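Local coordinates for acyl-[acyl-carrier-protein]--UDP-N-acetylglucosamine O-acyltransferase (Acinetobacter baumannii, PDB 4E6U), which catalyses acyl transfer from acyl carrier protein to UDP-N-acetylglucosamine, the first step of lipid A synthesis in the lipopolysaccharide pathway, at residues E248-L251 against L252-S255; Q233-D236 against Q237-E241; H124-H127 against D128-V131; N117-M120 against V121-I125; Y221-I224 against F225-L229. All blocks are in the same frame, centred on the assembly; numbering follows the deposited sequence.

Contact 1 of 5, residues E248-L251 against L252-S255; sequences EAQL and LIDS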
loop_
_atom_site.group_PDB
_atom_site.type_symbol
_atom_site.label_atom_id
_atom_site.label_comp_id
_atom_site.label_asym_id
_atom_site.label_seq_id
_atom_site.Cartn_x
_atom_site.Cartn_y
_atom_site.Cartn_z
ATOM N N GLU A 248 -2.053 36.746 -3.780
ATOM C CA GLU A 248 -1.916 35.304 -3.530
ATOM C C GLU A 248 -3.268 34.600 -3.415
ATOM O O GLU A 248 -3.370 33.391 -3.616
ATOM C CB GLU A 248 -1.091 35.065 -2.260
ATOM C CG GLU A 248 0.372 35.570 -2.344
ATOM C CD GLU A 248 0.544 37.063 -2.069
ATOM O OE1 GLU A 248 -0.453 37.767 -1.805
ATOM O OE2 GLU A 248 1.700 37.541 -2.109
ATOM N N ALA A 249 -4.323 35.359 -3.117
ATOM C CA ALA A 249 -5.658 34.773 -3.061
ATOM C C ALA A 249 -6.180 34.308 -4.419
ATOM O O ALA A 249 -7.142 33.533 -4.496
ATOM C CB ALA A 249 -6.646 35.739 -2.390
ATOM N N GLN A 250 -5.540 34.742 -5.511
ATOM C CA GLN A 250 -5.965 34.293 -6.830
ATOM C C GLN A 250 -5.897 32.760 -7.015
ATOM O O GLN A 250 -6.722 32.177 -7.712
ATOM C CB GLN A 250 -5.189 35.007 -7.949
ATOM C CG GLN A 250 -5.696 34.675 -9.359
ATOM C CD GLN A 250 -7.145 35.094 -9.609
ATOM O OE1 GLN A 250 -7.524 36.225 -9.318
ATOM N NE2 GLN A 250 -7.943 34.198 -10.166
ATOM N N LEU A 251 -4.917 32.122 -6.377
ATOM C CA LEU A 251 -4.833 30.657 -6.434
ATOM C C LEU A 251 -6.047 29.963 -5.825
ATOM O O LEU A 251 -6.486 28.931 -6.336
ATOM C CB LEU A 251 -3.550 30.139 -5.777
ATOM C CG LEU A 251 -2.198 30.471 -6.406
ATOM C CD1 LEU A 251 -1.143 29.544 -5.791
ATOM C CD2 LEU A 251 -2.202 30.332 -7.933
ATOM N N LEU A 252 -6.594 30.525 -4.743
ATOM C CA LEU A 252 -7.827 30.008 -4.156
ATOM C C LEU A 252 -9.015 30.196 -5.071
ATOM O O LEU A 252 -9.835 29.299 -5.215
ATOM C CB LEU A 252 -8.135 30.657 -2.801
ATOM C CG LEU A 252 -7.380 30.153 -1.579
ATOM C CD1 LEU A 252 -7.616 31.099 -0.405
ATOM C CD2 LEU A 252 -7.851 28.754 -1.220
ATOM N N ILE A 253 -9.109 31.380 -5.676
ATOM C CA ILE A 253 -10.158 31.643 -6.645
ATOM C C ILE A 253 -10.095 30.641 -7.805
ATOM O O ILE A 253 -11.100 30.042 -8.164
ATOM C CB ILE A 253 -10.100 33.103 -7.153
ATOM C CG1 ILE A 253 -10.476 34.059 -6.006
ATOM C CG2 ILE A 253 -11.048 33.291 -8.329
ATOM C CD1 ILE A 253 -10.120 35.524 -6.266
ATOM N N ASP A 254 -8.888 30.422 -8.330
ATOM C CA ASP A 254 -8.679 29.464 -9.414
ATOM C C ASP A 254 -9.157 28.071 -9.012
ATOM O O ASP A 254 -9.834 27.404 -9.775
ATOM C CB ASP A 254 -7.199 29.373 -9.802
ATOM C CG ASP A 254 -6.661 30.628 -10.477
ATOM O OD1 ASP A 254 -7.448 31.462 -11.002
ATOM O OD2 ASP A 254 -5.416 30.762 -10.489
ATOM N N SER A 255 -8.797 27.622 -7.803
ATOM C CA SER A 255 -9.269 26.317 -7.321
ATOM C C SER A 255 -10.785 26.181 -7.409
ATOM O O SER A 255 -11.313 25.166 -7.857
ATOM C CB SER A 255 -8.849 26.095 -5.865
ATOM O OG SER A 255 -7.444 26.055 -5.727
#

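Contact 2 of 5, residues Q233-D236 against Q237-E241; sequences QAID and QIKSE. With EDO (1,2-ethanediol), chain K.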
loop_
_atom_site.group_PDB
_atom_site.type_symbol
_atom_site.label_atom_id
_atom_site.label_comp_id
_atom_site.label_asym_id
_atom_site.label_seq_id
_atom_site.Cartn_x
_atom_site.Cartn_y
_atom_site.Cartn_z
ATOM N N GLN A 233 -20.160 32.297 -4.504
ATOM C CA GLN A 233 -20.357 33.388 -3.557
ATOM C C GLN A 233 -19.081 33.716 -2.794
ATOM O O GLN A 233 -18.771 34.884 -2.580
ATOM C CB GLN A 233 -21.487 33.049 -2.599
ATOM C CG GLN A 233 -22.846 32.981 -3.282
ATOM C CD GLN A 233 -23.913 32.248 -2.475
ATOM O OE1 GLN A 233 -23.637 31.660 -1.423
ATOM N NE2 GLN A 233 -25.138 32.291 -2.966
ATOM N N ALA A 234 -18.328 32.692 -2.383
ATOM C CA ALA A 234 -17.077 32.939 -1.685
ATOM C C ALA A 234 -16.072 33.645 -2.598
ATOM O O ALA A 234 -15.352 34.539 -2.154
ATOM C CB ALA A 234 -16.489 31.614 -1.130
ATOM N N ILE A 235 -16.040 33.243 -3.872
ATOM C CA ILE A 235 -15.173 33.904 -4.852
ATOM C C ILE A 235 -15.503 35.396 -4.931
ATOM O O ILE A 235 -14.603 36.245 -4.904
ATOM C CB ILE A 235 -15.298 33.278 -6.252
ATOM C CG1 ILE A 235 -14.635 31.897 -6.284
ATOM C CG2 ILE A 235 -14.623 34.170 -7.312
ATOM C CD1 ILE A 235 -15.054 31.089 -7.488
ATOM N N ASP A 236 -16.802 35.714 -4.972
ATOM C CA ASP A 236 -17.183 37.129 -5.069
ATOM C C ASP A 236 -16.641 37.909 -3.875
ATOM O O ASP A 236 -16.139 39.035 -4.013
ATOM C CB ASP A 236 -18.707 37.286 -5.158
ATOM C CG ASP A 236 -19.287 36.851 -6.498
ATOM O OD1 ASP A 236 -18.554 36.866 -7.517
ATOM O OD2 ASP A 236 -20.486 36.503 -6.531
ATOM N N GLN A 237 -16.731 37.334 -2.677
ATOM C CA GLN A 237 -16.226 38.014 -1.485
ATOM C C GLN A 237 -14.716 38.149 -1.467
ATOM O O GLN A 237 -14.177 39.178 -1.046
ATOM C CB GLN A 237 -16.716 37.318 -0.208
ATOM C CG GLN A 237 -18.247 37.354 -0.052
ATOM C CD GLN A 237 -18.803 38.768 -0.149
ATOM O OE1 GLN A 237 -18.263 39.697 0.463
ATOM N NE2 GLN A 237 -19.879 38.933 -0.927
ATOM N N ILE A 238 -14.020 37.113 -1.939
ATOM C CA ILE A 238 -12.562 37.162 -1.981
ATOM C C ILE A 238 -12.101 38.233 -2.982
ATOM O O ILE A 238 -11.200 39.020 -2.687
ATOM C CB ILE A 238 -11.965 35.761 -2.298
ATOM C CG1 ILE A 238 -12.285 34.796 -1.154
ATOM C CG2 ILE A 238 -10.450 35.839 -2.467
ATOM C CD1 ILE A 238 -12.086 33.314 -1.530
ATOM N N LYS A 239 -12.757 38.263 -4.138
ATOM C CA LYS A 239 -12.458 39.268 -5.170
ATOM C C LYS A 239 -12.656 40.687 -4.659
ATOM O O LYS A 239 -11.814 41.557 -4.886
ATOM C CB LYS A 239 -13.352 39.067 -6.387
ATOM C CG LYS A 239 -12.936 37.965 -7.316
ATOM C CD LYS A 239 -13.811 38.004 -8.567
ATOM C CE LYS A 239 -13.452 36.908 -9.546
ATOM N NZ LYS A 239 -14.377 36.932 -10.720
ATOM N N SER A 240 -13.768 40.913 -3.962
ATOM C CA SER A 240 -14.135 42.241 -3.444
ATOM C C SER A 240 -13.151 42.752 -2.406
ATOM O O SER A 240 -12.627 43.882 -2.501
ATOM C CB SER A 240 -15.550 42.163 -2.807
ATOM O OG SER A 240 -15.978 43.429 -2.290
ATOM N N GLU A 241 -12.899 41.926 -1.396
ATOM C CA GLU A 241 -12.302 42.403 -0.168
ATOM C C GLU A 241 -10.863 41.981 0.092
ATOM O O GLU A 241 -10.172 42.614 0.888
ATOM C CB GLU A 241 -13.165 42.004 1.039
ATOM C CG GLU A 241 -14.602 42.554 1.009
ATOM C CD GLU A 241 -14.647 44.072 1.017
ATOM O OE1 GLU A 241 -14.199 44.698 1.998
ATOM O OE2 GLU A 241 -15.112 44.606 0.027
HETATM C C1 EDO K . -27.417 30.804 0.725
HETATM O O1 EDO K . -27.621 31.625 -0.447
HETATM C C2 EDO K . -25.926 30.699 1.046
HETATM O O2 EDO K . -25.252 29.917 0.046
#

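Contact 3 of 5, residues H124-H127 against D128-V131; sequences HIAH and DCIV. With EDO (1,2-ethanediol), chain F.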
loop_
_atom_site.group_PDB
_atom_site.type_symbol
_atom_site.label_atom_id
_atom_site.label_comp_id
_atom_site.label_asym_id
_atom_site.label_seq_id
_atom_site.Cartn_x
_atom_site.Cartn_y
_atom_site.Cartn_z
ATOM N N HIS A 124 1.744 5.547 -6.935
ATOM C CA HIS A 124 1.062 5.262 -8.181
ATOM C C HIS A 124 0.533 6.526 -8.794
ATOM O O HIS A 124 -0.221 7.260 -8.143
ATOM C CB HIS A 124 -0.106 4.312 -7.964
ATOM C CG HIS A 124 -0.914 4.076 -9.206
ATOM N ND1 HIS A 124 -0.468 3.269 -10.224
ATOM C CD2 HIS A 124 -2.133 4.536 -9.595
ATOM C CE1 HIS A 124 -1.375 3.235 -11.188
ATOM N NE2 HIS A 124 -2.400 3.993 -10.829
ATOM N N ILE A 125 0.926 6.779 -10.031
ATOM C CA ILE A 125 0.351 7.866 -10.828
ATOM C C ILE A 125 -0.420 7.248 -11.983
ATOM O O ILE A 125 0.161 6.679 -12.907
ATOM C CB ILE A 125 1.436 8.835 -11.367
ATOM C CG1 ILE A 125 2.323 9.383 -10.243
ATOM C CG2 ILE A 125 0.804 9.956 -12.221
ATOM C CD1 ILE A 125 1.620 10.200 -9.189
ATOM N N ALA A 126 -1.746 7.340 -11.926
ATOM C CA ALA A 126 -2.614 6.746 -12.920
ATOM C C ALA A 126 -2.625 7.491 -14.243
ATOM O O ALA A 126 -2.166 8.622 -14.350
ATOM C CB ALA A 126 -4.045 6.692 -12.376
ATOM N N HIS A 127 -3.184 6.819 -15.245
ATOM C CA HIS A 127 -3.429 7.443 -16.540
ATOM C C HIS A 127 -3.990 8.853 -16.448
ATOM O O HIS A 127 -4.896 9.132 -15.654
ATOM C CB HIS A 127 -4.378 6.569 -17.367
ATOM C CG HIS A 127 -5.718 6.341 -16.735
ATOM N ND1 HIS A 127 -6.801 7.167 -16.975
ATOM C CD2 HIS A 127 -6.155 5.370 -15.901
ATOM C CE1 HIS A 127 -7.845 6.715 -16.294
ATOM N NE2 HIS A 127 -7.480 5.631 -15.628
ATOM N N ASP A 128 -3.443 9.728 -17.291
ATOM C CA ASP A 128 -3.990 11.072 -17.541
ATOM C C ASP A 128 -3.797 12.053 -16.406
ATOM O O ASP A 128 -4.291 13.184 -16.461
ATOM C CB ASP A 128 -5.474 11.012 -17.943
ATOM C CG ASP A 128 -5.719 10.075 -19.100
ATOM O OD1 ASP A 128 -5.098 10.292 -20.162
ATOM O OD2 ASP A 128 -6.479 9.085 -18.944
ATOM N N CYS A 129 -3.054 11.666 -15.381
ATOM C CA CYS A 129 -2.722 12.642 -14.363
ATOM C C CYS A 129 -1.821 13.720 -14.931
ATOM O O CYS A 129 -1.051 13.478 -15.885
ATOM C CB CYS A 129 -2.019 11.989 -13.171
ATOM S SG CYS A 129 -3.113 11.004 -12.154
ATOM N N ILE A 130 -1.919 14.905 -14.344
ATOM C CA ILE A 130 -0.999 15.994 -14.630
ATOM C C ILE A 130 -0.477 16.452 -13.291
ATOM O O ILE A 130 -1.250 16.839 -12.424
ATOM C CB ILE A 130 -1.666 17.174 -15.395
ATOM C CG1 ILE A 130 -2.250 16.689 -16.719
ATOM C CG2 ILE A 130 -0.644 18.316 -15.598
ATOM C CD1 ILE A 130 -3.022 17.781 -17.488
ATOM N N VAL A 131 0.828 16.354 -13.097
ATOM C CA VAL A 131 1.464 16.698 -11.849
ATOM C C VAL A 131 2.488 17.764 -12.147
ATOM O O VAL A 131 3.243 17.619 -13.105
ATOM C CB VAL A 131 2.209 15.460 -11.255
ATOM C CG1 VAL A 131 3.068 15.816 -10.041
ATOM C CG2 VAL A 131 1.228 14.317 -10.923
HETATM C C1 EDO F . -8.167 2.787 -13.788
HETATM O O1 EDO F . -9.011 3.846 -14.265
HETATM C C2 EDO F . -7.980 2.884 -12.275
HETATM O O2 EDO F . -7.284 4.100 -11.956
#

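Contact 4 of 5, residues N117-M120 against V121-I125; sequences NLLM and VNTHI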
loop_
_atom_site.group_PDB
_atom_site.type_symbol
_atom_site.label_atom_id
_atom_site.label_comp_id
_atom_site.label_asym_id
_atom_site.label_seq_id
_atom_site.Cartn_x
_atom_site.Cartn_y
_atom_site.Cartn_z
ATOM N N ASN A 117 10.140 16.589 -8.361
ATOM C CA ASN A 117 9.207 15.828 -7.529
ATOM C C ASN A 117 9.914 14.691 -6.822
ATOM O O ASN A 117 10.884 14.144 -7.349
ATOM C CB ASN A 117 8.092 15.295 -8.408
ATOM C CG ASN A 117 7.278 16.408 -9.035
ATOM O OD1 ASN A 117 6.578 17.137 -8.321
ATOM N ND2 ASN A 117 7.321 16.537 -10.344
ATOM N N LEU A 118 9.395 14.326 -5.661
ATOM C CA LEU A 118 9.824 13.117 -4.948
ATOM C C LEU A 118 8.629 12.192 -4.864
ATOM O O LEU A 118 7.608 12.535 -4.238
ATOM C CB LEU A 118 10.332 13.469 -3.557
ATOM C CG LEU A 118 10.552 12.295 -2.596
ATOM C CD1 LEU A 118 11.521 11.237 -3.171
ATOM C CD2 LEU A 118 11.049 12.760 -1.225
ATOM N N LEU A 119 8.736 11.047 -5.537
ATOM C CA LEU A 119 7.731 9.986 -5.484
ATOM C C LEU A 119 8.322 8.887 -4.631
ATOM O O LEU A 119 9.202 8.154 -5.087
ATOM C CB LEU A 119 7.362 9.488 -6.887
ATOM C CG LEU A 119 6.418 10.360 -7.726
ATOM C CD1 LEU A 119 7.085 11.678 -8.092
ATOM C CD2 LEU A 119 5.986 9.635 -8.987
ATOM N N MET A 120 7.885 8.817 -3.383
ATOM C CA MET A 120 8.409 7.804 -2.468
ATOM C C MET A 120 7.905 6.424 -2.819
ATOM O O MET A 120 7.099 6.240 -3.733
ATOM C CB MET A 120 8.072 8.153 -1.026
ATOM C CG MET A 120 8.816 9.375 -0.549
ATOM S SD MET A 120 8.564 9.614 1.228
ATOM C CE MET A 120 8.902 11.352 1.404
ATOM N N VAL A 121 8.416 5.432 -2.100
ATOM C CA VAL A 121 8.153 4.037 -2.470
ATOM C C VAL A 121 6.670 3.775 -2.695
ATOM O O VAL A 121 5.814 4.189 -1.906
ATOM C CB VAL A 121 8.710 3.064 -1.402
ATOM C CG1 VAL A 121 8.231 1.662 -1.620
ATOM C CG2 VAL A 121 10.241 3.095 -1.386
ATOM N N ASN A 122 6.367 3.056 -3.769
ATOM C CA ASN A 122 5.001 2.665 -4.115
ATOM C C ASN A 122 4.062 3.845 -4.312
ATOM O O ASN A 122 2.903 3.814 -3.880
ATOM C CB ASN A 122 4.427 1.682 -3.069
ATOM C CG ASN A 122 3.103 1.024 -3.522
ATOM O OD1 ASN A 122 2.244 0.699 -2.696
ATOM N ND2 ASN A 122 2.927 0.848 -4.824
ATOM N N THR A 123 4.547 4.886 -4.970
ATOM C CA THR A 123 3.639 5.942 -5.480
ATOM C C THR A 123 3.062 5.465 -6.801
ATOM O O THR A 123 3.797 5.022 -7.690
ATOM C CB THR A 123 4.364 7.283 -5.707
ATOM O OG1 THR A 123 4.905 7.739 -4.466
ATOM C CG2 THR A 123 3.382 8.348 -6.231
ATOM N N HIS A 124 1.744 5.547 -6.935
ATOM C CA HIS A 124 1.062 5.262 -8.181
ATOM C C HIS A 124 0.533 6.526 -8.794
ATOM O O HIS A 124 -0.221 7.260 -8.143
ATOM C CB HIS A 124 -0.106 4.312 -7.964
ATOM C CG HIS A 124 -0.914 4.076 -9.206
ATOM N ND1 HIS A 124 -0.468 3.269 -10.224
ATOM C CD2 HIS A 124 -2.133 4.536 -9.595
ATOM C CE1 HIS A 124 -1.375 3.235 -11.188
ATOM N NE2 HIS A 124 -2.400 3.993 -10.829
ATOM N N ILE A 125 0.926 6.779 -10.031
ATOM C CA ILE A 125 0.351 7.866 -10.828
ATOM C C ILE A 125 -0.420 7.248 -11.983
ATOM O O ILE A 125 0.161 6.679 -12.907
ATOM C CB ILE A 125 1.436 8.835 -11.367
ATOM C CG1 ILE A 125 2.323 9.383 -10.243
ATOM C CG2 ILE A 125 0.804 9.956 -12.221
ATOM C CD1 ILE A 125 1.620 10.200 -9.189
#

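Contact 5 of 5, residues Y221-I224 against F225-L229; sequences YKLI and FKSGL. With EDO (1,2-ethanediol), chain K.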
loop_
_atom_site.group_PDB
_atom_site.type_symbol
_atom_site.label_atom_id
_atom_site.label_comp_id
_atom_site.label_asym_id
_atom_site.label_seq_id
_atom_site.Cartn_x
_atom_site.Cartn_y
_atom_site.Cartn_z
ATOM N N TYR A 221 -10.251 31.553 3.651
ATOM C CA TYR A 221 -10.599 30.219 4.133
ATOM C C TYR A 221 -11.946 30.252 4.869
ATOM O O TYR A 221 -12.810 29.405 4.640
ATOM C CB TYR A 221 -9.485 29.665 5.040
ATOM C CG TYR A 221 -9.793 28.275 5.525
ATOM C CD1 TYR A 221 -9.286 27.163 4.853
ATOM C CD2 TYR A 221 -10.615 28.067 6.625
ATOM C CE1 TYR A 221 -9.584 25.866 5.279
ATOM C CE2 TYR A 221 -10.922 26.770 7.059
ATOM C CZ TYR A 221 -10.394 25.685 6.378
ATOM O OH TYR A 221 -10.707 24.407 6.803
ATOM N N LYS A 222 -12.122 31.231 5.754
ATOM C CA LYS A 222 -13.375 31.334 6.480
ATOM C C LYS A 222 -14.555 31.542 5.541
ATOM O O LYS A 222 -15.614 30.924 5.724
ATOM C CB LYS A 222 -13.326 32.474 7.482
ATOM C CG LYS A 222 -12.436 32.256 8.683
ATOM C CD LYS A 222 -12.441 33.517 9.534
ATOM C CE LYS A 222 -12.465 33.203 11.003
ATOM N NZ LYS A 222 -12.956 34.375 11.780
ATOM N N LEU A 223 -14.383 32.411 4.537
ATOM C CA LEU A 223 -15.436 32.598 3.537
ATOM C C LEU A 223 -15.812 31.332 2.788
ATOM O O LEU A 223 -16.986 31.064 2.549
ATOM C CB LEU A 223 -15.060 33.700 2.546
ATOM C CG LEU A 223 -15.096 35.121 3.126
ATOM C CD1 LEU A 223 -14.226 36.028 2.296
ATOM C CD2 LEU A 223 -16.546 35.651 3.193
ATOM N N ILE A 224 -14.798 30.540 2.423
ATOM C CA ILE A 224 -15.036 29.327 1.648
ATOM C C ILE A 224 -15.652 28.206 2.496
ATOM O O ILE A 224 -16.597 27.550 2.070
ATOM C CB ILE A 224 -13.716 28.830 1.020
ATOM C CG1 ILE A 224 -13.194 29.853 0.013
ATOM C CG2 ILE A 224 -13.938 27.491 0.312
ATOM C CD1 ILE A 224 -11.718 29.636 -0.408
ATOM N N PHE A 225 -15.114 28.008 3.691
ATOM C CA PHE A 225 -15.428 26.812 4.458
ATOM C C PHE A 225 -16.370 26.984 5.637
ATOM O O PHE A 225 -16.997 26.009 6.051
ATOM C CB PHE A 225 -14.121 26.153 4.921
ATOM C CG PHE A 225 -13.288 25.612 3.786
ATOM C CD1 PHE A 225 -13.650 24.430 3.145
ATOM C CD2 PHE A 225 -12.166 26.293 3.350
ATOM C CE1 PHE A 225 -12.895 23.945 2.088
ATOM C CE2 PHE A 225 -11.385 25.798 2.295
ATOM C CZ PHE A 225 -11.760 24.624 1.672
ATOM N N LYS A 226 -16.465 28.189 6.182
ATOM C CA LYS A 226 -17.188 28.388 7.449
ATOM C C LYS A 226 -18.436 29.250 7.329
ATOM O O LYS A 226 -19.271 29.260 8.229
ATOM C CB LYS A 226 -16.260 28.993 8.502
ATOM C CG LYS A 226 -14.963 28.223 8.738
ATOM C CD LYS A 226 -15.258 26.869 9.342
ATOM C CE LYS A 226 -14.073 26.368 10.149
ATOM N NZ LYS A 226 -14.437 25.074 10.799
ATOM N N SER A 227 -18.593 29.950 6.221
ATOM C CA SER A 227 -19.635 30.977 6.161
ATOM C C SER A 227 -20.954 30.516 5.611
ATOM O O SER A 227 -21.926 31.267 5.670
ATOM C CB SER A 227 -19.121 32.145 5.339
ATOM O OG SER A 227 -17.998 32.679 6.031
ATOM N N GLY A 228 -20.996 29.323 5.031
ATOM C CA GLY A 228 -22.202 28.822 4.384
ATOM C C GLY A 228 -22.362 29.300 2.954
ATOM O O GLY A 228 -23.340 28.970 2.295
ATOM N N LEU A 229 -21.403 30.080 2.468
ATOM C CA LEU A 229 -21.461 30.543 1.088
ATOM C C LEU A 229 -21.112 29.431 0.105
ATOM O O LEU A 229 -20.300 28.558 0.415
ATOM C CB LEU A 229 -20.490 31.707 0.878
ATOM C CG LEU A 229 -20.813 32.972 1.681
ATOM C CD1 LEU A 229 -19.729 34.002 1.392
ATOM C CD2 LEU A 229 -22.182 33.523 1.337
HETATM C C1 EDO K . -27.417 30.804 0.725
HETATM O O1 EDO K . -27.621 31.625 -0.447
HETATM C C2 EDO K . -25.926 30.699 1.046
HETATM O O2 EDO K . -25.252 29.917 0.046
HETATM O O HOH W 1 -11.373 24.372 10.017
HETATM O O HOH W 2 -18.573 29.249 3.405
HETATM O O HOH W 3 -17.710 27.839 -0.463
HETATM O O HOH W 4 -19.376 27.790 2.905
#

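Contact 1 of 5, residues E248-L251 against L252-S255
Q250 and D254 meet across one turn, a textbook i to i+4 pair near the start of helix 250-258, the last helix of the C-terminal helical domain. Three kinds of interaction work together here. Backbone bonds come first: the amides of I253, D254 and S255 reach back to the carbonyls of A249, Q250 and L251, with D254 N to Q250 O at 2.9 Å, while L252 N adds only a weak bond to A249 O.

Packing is the second kind. The methyl CG2 of the buried I253 lies against the amide of Q250, 3.7 Å from NE2. Apolar contacts lead outward: I253 leans on I235 and I238 of helix 231-241, and L252 packs against helix 211-225.

Side-chain polar bonds are the third. S255 OG is bonded outside the turn, to D168 OD2 and A185 N. Q250 CG lies anti to the backbone N (chi1 -174°), and the chain then bends at the next torsion, which turns the amide toward D254. The two side chains run at about a right angle, and Q250 NE2 donates in its own amide plane to D254 OD1 at 2.9 Å, meeting that oxygen from above the carboxylate plane.

Contact 2 of 5, residues Q233-D236 against Q237-E241
With I235 CG2 set anti to its own amide nitrogen and K239 CG turned anti to the carbonyl carbon (chi1 -79°), the two side chains lie next to each other and point the same way, one helical turn apart. K239 is extended from CG onward, so its methylenes run along the isoleucine branch, and CE comes to 3.7 Å from I235 CG2. The hydrocarbon part of the lysine thus does the touching. Its ammonium group is not paired with D236, for NZ stays 5.3 Å from D236 OD1, and any attraction between the charges would be a long-range one.

Beneath these side chains four i to i+4 backbone bonds cross between 233-236 and 237-241, and E241 N to Q237 O continues them. The bond from K239 N to I235 O is the shortest at 2.8 Å and nearly straight, at 169°. I238 rests against the carbonyl of A234, its CG1 lying 3.2 Å from A234 O. Further on, S240 OG donates to E241 OE2 at 2.7 Å, using the lone pair directed away from the other carboxylate oxygen.

Near the start of the helix Q233 OE1 takes the backbone N of T230, and O2 of an ethanediol, probably from the crystallisation liquor, lies 2.8 Å from Q233 OE1. A234 and I238 bear on helix 211-225, and I235 and I238 on I253. This is the amphipathic helix 231-241 of the LpxA C-terminal helical domain: isoleucines and alanine face its two neighbouring helices, Q233, D236, S240 and E241 are on the exposed side, and Q237 and K239 stand at its borders.

Contact 3 of 5, residues H124-H127 against D128-V131
H127 and D128 are joined at a corner of the left-handed parallel beta-helix, where a type II turn from A126 to C129 carries the chain from strand 124-125 to strand 130-131. D128 holds the turn's third position with positive phi (72°). The backbone closure is modest: C129 N to A126 O is a weak bond of 3.3 Å.

Apolar contacts line the inner side of the corner. I125 CG2 rests 3.6 Å from C129 CB, and farther along I125 CD1 approaches V131 CG2; both I125 and C129 also lie against V143 of the next coil.

The polar contacts gather on H127. Its CG sits between the backbone N and the carbonyl carbon, which brings the imidazole round beside the next residue's carboxylate. The ring and carboxylate planes stand almost perpendicular, 83° apart. D128 OD2 also bonds T104 OG1, so two partners fix that oxygen, while T111 OG1 is bonded to D128 N. H146 makes an edge-to-face ring pair with H127. In the histidine-carboxylate bond itself ND1 donates within its ring plane to D128 OD2 at 2.8 Å, and across the ring NE2 is hydrogen-bonded to O1 of an ethanediol at 2.7 Å.

Contact 4 of 5, residues N117-M120 against V121-I125
T123 OG1 donates to M120 O at 2.8 Å, and this side-chain bond reinforces the turn between strands 118-119 and 124-125. The hydroxyl reaches the carbonyl from a tilt of 29° out of its plane. The same oxygen receives T123 N at 3.1 Å, a weak bond with an angle of only 125°, so M120 O is gripped twice by a single residue. Threonine is oriented for this by its first torsion: OG1 is anti to the carbonyl carbon (chi1 -61°), and CG2 is anti to the backbone N, 3.9 Å from L119 CG.

L119 then links the two strands on the apolar side. Its CD2 lies 3.9 Å from I125 CG1, the side chains crossing at about a right angle, and both leucine and isoleucine touch L100 of the preceding coil. F137 of the following coil packs on L119 and T123.

Around this shell lie the type II turn M120 to T123, with N122 at positive phi, and the trimer neighbours. V121 N is bonded to Q75 OE1 of the third subunit, whose Q75 also packs on M120, and N122 meets N122 of that subunit. The corner therefore lies at a subunit boundary of the left-handed beta-helix trimer. Its chemistry implies a division of labour: the threonine hydroxyl supplements a poorly aligned turn amide, Q75 OE1 of a neighbouring subunit accepts from the V121 amide, and the aliphatic branches are left to pack inside the coil.

Contact 5 of 5, residues Y221-I224 against F225-L229
Where helix 211-225 runs out into the loop before helix 231-241, Y221 and F225 bring their rings together one turn apart. F225 CD2 sits over one face of the tyrosine, offset to its rim, and comes within 3.3 Å of Y221 CE1. The planes are inclined by 34°, so the pair is an oblique one. Y221 CG is anti to the backbone N (chi1 -178°), which places its ring beside that of F225. I224 CG2 lies over the centre of the F225 ring, a CH-pi contact 3.7 Å from the centroid.

G228, with positive phi (84°), is the first residue after the helix to leave helical backbone angles. Back in the last turn, K222 O takes K226 N at 2.9 Å and, in one of the two conformers of S227, also S227 OG at 3.0 Å, the two donors coming from opposite faces of its plane. Beyond the glycine the chain turns back, and L229 CD1 packs alongside L223 CD2 at 4.0 Å.

At the end of the helix a water bridges I224 O and L229 O, donating to each at 2.8 Å, and R265 NH1 also bonds I224 O. Toward strand 194-199, Y221 and F225 touch A196, while I224 faces A234 and I238 of helix 231-241 and L252 of helix 250-258.

Contacts 3 and 4 lie in the beta-helix, near the chain's centre and largely buried, and share H124 and I125 of strand 124-125. Successive type II turns organise them, with polar bonds at the corners (H127 to D128, T123 to M120 O) and aliphatic packing between the strands; neighbouring subunits touch both. Contacts 1, 2 and 5 lie in the C-terminal helical domain, are partly buried, and have no other subunit of the trimer against them. Their helices pack mutually: I253 of contact 1 on I235 and I238 of contact 2, and I224 of contact 5 on I238 and L252. Regular helix bonds dominate contacts 1 and 2, whereas contact 5 adds aromatic packing and a glycine after the helix. One ethanediol touches both 2 and 5.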